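Local coordinates for protein separin (Saccharomyces cerevisiae, PDB 5U1T) that cleaves the cohesin subunit MCD1/SCC1 as a caspase-like cysteine protease at the onset of anaphase, and is held inactive by securin during most of the cell cycle, at residues I742-A747 against L789-F794; K748-A753 against V760-K765. All blocks are in the same frame, centred on the assembly; numbering follows the deposited sequence.

Contact 1 of 2, residues I742-A747 against L789-F794; sequences IFNESA and LKSLSF
The side-chain amide of N744 reaches across to the 789-794 backbone and passes obliquely by the CD1-CE1 side of the F794 ring. ND2 donates to S791 O at 2.9 Å with a moderately bent N-H...O angle of 143°; the acceptor lies close to the amide plane, while the donor is tilted somewhat from the carbonyl plane. The side chains of N744 and F794 lie alongside each other, pointing opposite ways, amide CG 3.3 Å from ring CD1, with the two planes 40° apart. The backbone O of N744 sits at the ring's edge, near CE1. F794 gets there because its CG is anti to the backbone N, which extends the ring toward helix 729-752. Farther round the ring, on the same side of its plane as the amide, E745 OE1 comes obliquely to CE2 and CZ, 4.0 Å from each, its chain bent at chi2. With an alanine here in place of N744, S791 O would probably lose its donor from helix 729-752, and a gap would open beside CD1 of F794. Further out, A766 and S795 also touch N744. The axes of the two segments come within 10.4 Å at 34°, running in broadly the same direction, as between first and third helices of a helical array.

Contact 2 of 2, residues K748-A753 against V760-K765; sequences KLNIKA and VIDCRK
The amide of N750 and the carboxylate of D762 meet through a single pair of atoms, ND2 and OD2, 3.1 Å apart. The two side chains cross at about a right angle, and their flat groups are turned 35° against each other, so they neither stack nor lie in one plane. The N-H...O angle of 130° makes this a weak hydrogen bond. N750 ND2 is tilted to one side of the carboxylate plane and S746 OG, the stronger partner of the same OD2, to the other. One oxygen thus takes donors from two positions on helix 729-752, one helical turn apart, which would probably favour the ionised form of this buried acid. D762 has its CG anti to the carbonyl carbon (chi1 -76°), and this sends the carboxylate across to helix 729-752. The other end of the amide is held too: N750 OD1 accepts from N755 ND2 in the short link to the next helix, and L700 and Q704 of helix 700-714 pack against the same side chain. The buried pair lies where helix 729-752 runs out, A753 being the first residue to leave helical torsions. After a three-residue link (753-755) helix 756-775 comes back the opposite way, giving an antiparallel helical hairpin, with I802 of helix 782-805 resting on both I751 and V760.

Overall arrangement
Both contacts draw on helix 729-752, contact 1 from its C-terminal half and contact 2 from its last turns, and their centres are 10 Å apart. They are joined directly: the D762 carboxylate of contact 2 is shared with contact 1 through S746, OG to OD2 3.0 Å, and A747 CB packs 3.7 Å from C763 SG. Helix 756-775 and helix 782-805 follow each other in the chain, so helix 729-752 packs against its next two successors, and C763 also touches Q798 and L799 of helix 782-805. The centre of contact 1 lies about 7 Å from the chain centre and that of contact 2 about 16 Å; both are away from C1497, the active-site cysteine inferred by similarity.

Contact 1 of 2, residues I742-A747 against L789-F794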
loop_
_atom_site.group_PDB
_atom_site.type_symbol
_atom_site.label_atom_id
_atom_site.label_comp_id
_atom_site.label_asym_id
_atom_site.label_seq_id
_atom_site.Cartn_x
_atom_site.Cartn_y
_atom_site.Cartn_z
ATOM N N ILE A 742 -3.879 -8.026 -4.064
ATOM C CA ILE A 742 -4.113 -9.405 -4.455
ATOM C C ILE A 742 -3.045 -9.846 -5.445
ATOM O O ILE A 742 -2.405 -10.874 -5.248
ATOM C CB ILE A 742 -5.500 -9.608 -5.068
ATOM C CG1 ILE A 742 -6.589 -9.486 -3.996
ATOM C CG2 ILE A 742 -5.591 -10.969 -5.692
ATOM C CD1 ILE A 742 -8.003 -9.540 -4.548
ATOM N N PHE A 743 -2.827 -9.043 -6.483
ATOM C CA PHE A 743 -1.811 -9.345 -7.498
ATOM C C PHE A 743 -0.373 -9.356 -6.966
ATOM O O PHE A 743 0.464 -10.083 -7.475
ATOM C CB PHE A 743 -1.908 -8.351 -8.664
ATOM C CG PHE A 743 -3.067 -8.609 -9.576
ATOM C CD1 PHE A 743 -3.316 -9.884 -10.054
ATOM C CD2 PHE A 743 -3.923 -7.585 -9.935
ATOM C CE1 PHE A 743 -4.408 -10.135 -10.887
ATOM C CE2 PHE A 743 -5.020 -7.825 -10.761
ATOM C CZ PHE A 743 -5.261 -9.105 -11.241
ATOM N N ASN A 744 -0.097 -8.547 -5.951
ATOM C CA ASN A 744 1.209 -8.521 -5.317
ATOM C C ASN A 744 1.512 -9.816 -4.571
ATOM O O ASN A 744 2.625 -10.332 -4.642
ATOM C CB ASN A 744 1.314 -7.335 -4.353
ATOM C CG ASN A 744 2.101 -6.181 -4.929
ATOM O OD1 ASN A 744 2.757 -6.311 -5.962
ATOM N ND2 ASN A 744 2.050 -5.037 -4.260
ATOM N N GLU A 745 0.527 -10.341 -3.851
ATOM C CA GLU A 745 0.754 -11.568 -3.105
ATOM C C GLU A 745 0.694 -12.769 -4.024
ATOM O O GLU A 745 1.338 -13.791 -3.773
ATOM C CB GLU A 745 -0.247 -11.709 -1.971
ATOM C CG GLU A 745 0.181 -10.909 -0.774
ATOM C CD GLU A 745 1.115 -11.677 0.124
ATOM O OE1 GLU A 745 2.166 -11.135 0.513
ATOM O OE2 GLU A 745 0.784 -12.820 0.463
ATOM N N SER A 746 -0.074 -12.635 -5.093
ATOM C CA SER A 746 -0.168 -13.692 -6.070
ATOM C C SER A 746 1.173 -13.898 -6.784
ATOM O O SER A 746 1.531 -15.023 -7.150
ATOM C CB SER A 746 -1.261 -13.392 -7.075
ATOM O OG SER A 746 -1.503 -14.545 -7.849
ATOM N N ALA A 747 1.908 -12.807 -6.967
ATOM C CA ALA A 747 3.267 -12.892 -7.474
ATOM C C ALA A 747 4.141 -13.722 -6.522
ATOM O O ALA A 747 4.874 -14.611 -6.965
ATOM C CB ALA A 747 3.864 -11.500 -7.673
ATOM N N LEU A 789 1.982 3.171 -0.825
ATOM C CA LEU A 789 3.414 3.193 -0.608
ATOM C C LEU A 789 3.908 1.789 -0.295
ATOM O O LEU A 789 4.874 1.313 -0.881
ATOM C CB LEU A 789 3.764 4.154 0.519
ATOM C CG LEU A 789 3.877 5.602 0.058
ATOM C CD1 LEU A 789 4.168 6.525 1.233
ATOM C CD2 LEU A 789 4.960 5.731 -1.012
ATOM N N LYS A 790 3.222 1.127 0.628
ATOM C CA LYS A 790 3.567 -0.225 1.026
ATOM C C LYS A 790 3.470 -1.146 -0.194
ATOM O O LYS A 790 4.349 -1.963 -0.445
ATOM C CB LYS A 790 2.657 -0.702 2.166
ATOM C CG LYS A 790 3.173 -0.361 3.566
ATOM C CD LYS A 790 4.548 -1.066 3.860
ATOM C CE LYS A 790 5.061 -0.872 5.332
ATOM N NZ LYS A 790 6.415 -1.515 5.584
ATOM N N SER A 791 2.414 -0.977 -0.974
ATOM C CA SER A 791 2.171 -1.829 -2.127
ATOM C C SER A 791 3.144 -1.615 -3.277
ATOM O O SER A 791 3.516 -2.565 -3.968
ATOM C CB SER A 791 0.749 -1.627 -2.631
ATOM O OG SER A 791 -0.108 -2.593 -2.067
ATOM N N LEU A 792 3.545 -0.371 -3.490
ATOM C CA LEU A 792 4.349 -0.034 -4.655
ATOM C C LEU A 792 5.784 -0.423 -4.439
ATOM O O LEU A 792 6.474 -0.796 -5.381
ATOM C CB LEU A 792 4.266 1.456 -4.965
ATOM C CG LEU A 792 4.896 1.921 -6.274
ATOM C CD1 LEU A 792 4.538 0.968 -7.434
ATOM C CD2 LEU A 792 4.467 3.351 -6.586
ATOM N N SER A 793 6.238 -0.306 -3.196
ATOM C CA SER A 793 7.602 -0.683 -2.864
ATOM C C SER A 793 7.709 -2.201 -2.889
ATOM O O SER A 793 8.721 -2.743 -3.308
ATOM C CB SER A 793 8.028 -0.116 -1.501
ATOM O OG SER A 793 7.044 -0.370 -0.517
ATOM N N PHE A 794 6.639 -2.865 -2.464
ATOM C CA PHE A 794 6.558 -4.319 -2.451
ATOM C C PHE A 794 6.744 -4.861 -3.862
ATOM O O PHE A 794 7.528 -5.787 -4.079
ATOM C CB PHE A 794 5.212 -4.776 -1.874
ATOM C CG PHE A 794 4.987 -6.273 -1.918
ATOM C CD1 PHE A 794 4.726 -6.933 -3.125
ATOM C CD2 PHE A 794 4.988 -7.015 -0.750
ATOM C CE1 PHE A 794 4.509 -8.306 -3.165
ATOM C CE2 PHE A 794 4.759 -8.388 -0.776
ATOM C CZ PHE A 794 4.522 -9.033 -1.986
#

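Contact 2 of 2, residues K748-A753 against V760-K765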
loop_
_atom_site.group_PDB
_atom_site.type_symbol
_atom_site.label_atom_id
_atom_site.label_comp_id
_atom_site.label_asym_id
_atom_site.label_seq_id
_atom_site.Cartn_x
_atom_site.Cartn_y
_atom_site.Cartn_z
ATOM N N LYS A 748 4.048 -13.428 -5.222
ATOM C CA LYS A 748 4.829 -14.098 -4.191
ATOM C C LYS A 748 4.518 -15.599 -4.156
ATOM O O LYS A 748 5.426 -16.430 -4.070
ATOM C CB LYS A 748 4.556 -13.457 -2.827
ATOM C CG LYS A 748 5.667 -13.591 -1.794
ATOM C CD LYS A 748 5.235 -13.025 -0.436
ATOM C CE LYS A 748 6.384 -13.012 0.570
ATOM N NZ LYS A 748 7.339 -11.911 0.289
ATOM N N LEU A 749 3.242 -15.954 -4.248
ATOM C CA LEU A 749 2.863 -17.360 -4.224
ATOM C C LEU A 749 3.378 -18.113 -5.436
ATOM O O LEU A 749 3.982 -19.185 -5.297
ATOM C CB LEU A 749 1.352 -17.522 -4.155
ATOM C CG LEU A 749 0.774 -17.600 -2.754
ATOM C CD1 LEU A 749 -0.647 -18.007 -2.842
ATOM C CD2 LEU A 749 1.541 -18.571 -1.895
ATOM N N ASN A 750 3.103 -17.565 -6.619
ATOM C CA ASN A 750 3.546 -18.143 -7.880
ATOM C C ASN A 750 5.052 -18.393 -7.908
ATOM O O ASN A 750 5.506 -19.477 -8.279
ATOM C CB ASN A 750 3.157 -17.233 -9.036
ATOM C CG ASN A 750 1.839 -17.619 -9.661
ATOM O OD1 ASN A 750 1.523 -18.799 -9.799
ATOM N ND2 ASN A 750 1.057 -16.618 -10.047
ATOM N N ILE A 751 5.821 -17.390 -7.495
ATOM C CA ILE A 751 7.267 -17.481 -7.555
ATOM C C ILE A 751 7.817 -18.432 -6.493
ATOM O O ILE A 751 8.798 -19.141 -6.745
ATOM C CB ILE A 751 7.938 -16.094 -7.415
ATOM C CG1 ILE A 751 9.377 -16.165 -7.912
ATOM C CG2 ILE A 751 7.875 -15.561 -5.987
ATOM C CD1 ILE A 751 9.468 -16.401 -9.401
ATOM N N LYS A 752 7.183 -18.483 -5.324
ATOM C CA LYS A 752 7.594 -19.442 -4.299
ATOM C C LYS A 752 7.268 -20.857 -4.802
ATOM O O LYS A 752 7.830 -21.840 -4.325
ATOM C CB LYS A 752 6.923 -19.134 -2.934
ATOM C CG LYS A 752 7.559 -17.913 -2.185
ATOM C CD LYS A 752 7.051 -17.700 -0.742
ATOM C CE LYS A 752 7.906 -16.674 0.022
ATOM N NZ LYS A 752 7.398 -16.378 1.400
ATOM N N ALA A 753 6.398 -20.946 -5.804
ATOM C CA ALA A 753 6.008 -22.230 -6.378
ATOM C C ALA A 753 6.618 -22.470 -7.766
ATOM O O ALA A 753 6.049 -23.212 -8.568
ATOM C CB ALA A 753 4.493 -22.319 -6.459
ATOM N N VAL A 760 5.817 -12.817 -12.783
ATOM C CA VAL A 760 6.248 -11.566 -13.405
ATOM C C VAL A 760 5.031 -10.807 -13.913
ATOM O O VAL A 760 4.933 -9.601 -13.723
ATOM C CB VAL A 760 7.239 -11.791 -14.576
ATOM C CG1 VAL A 760 7.433 -10.509 -15.370
ATOM C CG2 VAL A 760 8.564 -12.274 -14.052
ATOM N N ILE A 761 4.102 -11.521 -14.545
ATOM C CA ILE A 761 2.907 -10.897 -15.098
ATOM C C ILE A 761 2.042 -10.272 -14.005
ATOM O O ILE A 761 1.603 -9.130 -14.145
ATOM C CB ILE A 761 2.078 -11.895 -15.897
ATOM C CG1 ILE A 761 2.904 -12.391 -17.082
ATOM C CG2 ILE A 761 0.777 -11.258 -16.362
ATOM C CD1 ILE A 761 2.179 -13.357 -17.985
ATOM N N ASP A 762 1.819 -11.016 -12.923
ATOM C CA ASP A 762 1.056 -10.528 -11.783
ATOM C C ASP A 762 1.607 -9.201 -11.292
ATOM O O ASP A 762 0.907 -8.182 -11.310
ATOM C CB ASP A 762 1.065 -11.545 -10.648
ATOM C CG ASP A 762 0.141 -12.711 -10.911
ATOM O OD1 ASP A 762 -0.629 -12.673 -11.899
ATOM O OD2 ASP A 762 0.177 -13.677 -10.118
ATOM N N CYS A 763 2.858 -9.239 -10.849
ATOM C CA CYS A 763 3.626 -8.054 -10.480
ATOM C C CYS A 763 3.400 -6.854 -11.381
ATOM O O CYS A 763 3.318 -5.727 -10.907
ATOM C CB CYS A 763 5.118 -8.380 -10.496
ATOM S SG CYS A 763 5.809 -8.583 -8.887
ATOM N N ARG A 764 3.321 -7.096 -12.683
ATOM C CA ARG A 764 3.192 -6.008 -13.643
ATOM C C ARG A 764 1.763 -5.462 -13.681
ATOM O O ARG A 764 1.560 -4.284 -13.948
ATOM C CB ARG A 764 3.635 -6.473 -15.033
ATOM C CG ARG A 764 5.122 -6.874 -15.107
ATOM C CD ARG A 764 6.053 -5.676 -15.224
ATOM N NE ARG A 764 5.629 -4.837 -16.336
ATOM C CZ ARG A 764 4.934 -3.712 -16.191
ATOM N NH1 ARG A 764 4.564 -3.026 -17.266
ATOM N NH2 ARG A 764 4.605 -3.275 -14.975
ATOM N N LYS A 765 0.782 -6.317 -13.413
ATOM C CA LYS A 765 -0.586 -5.861 -13.262
ATOM C C LYS A 765 -0.690 -4.960 -12.038
ATOM O O LYS A 765 -1.344 -3.917 -12.073
ATOM C CB LYS A 765 -1.542 -7.033 -13.121
ATOM C CG LYS A 765 -1.645 -7.903 -14.324
ATOM C CD LYS A 765 -2.566 -9.062 -14.026
ATOM C CE LYS A 765 -2.597 -10.034 -15.182
ATOM N NZ LYS A 765 -3.371 -11.248 -14.843
#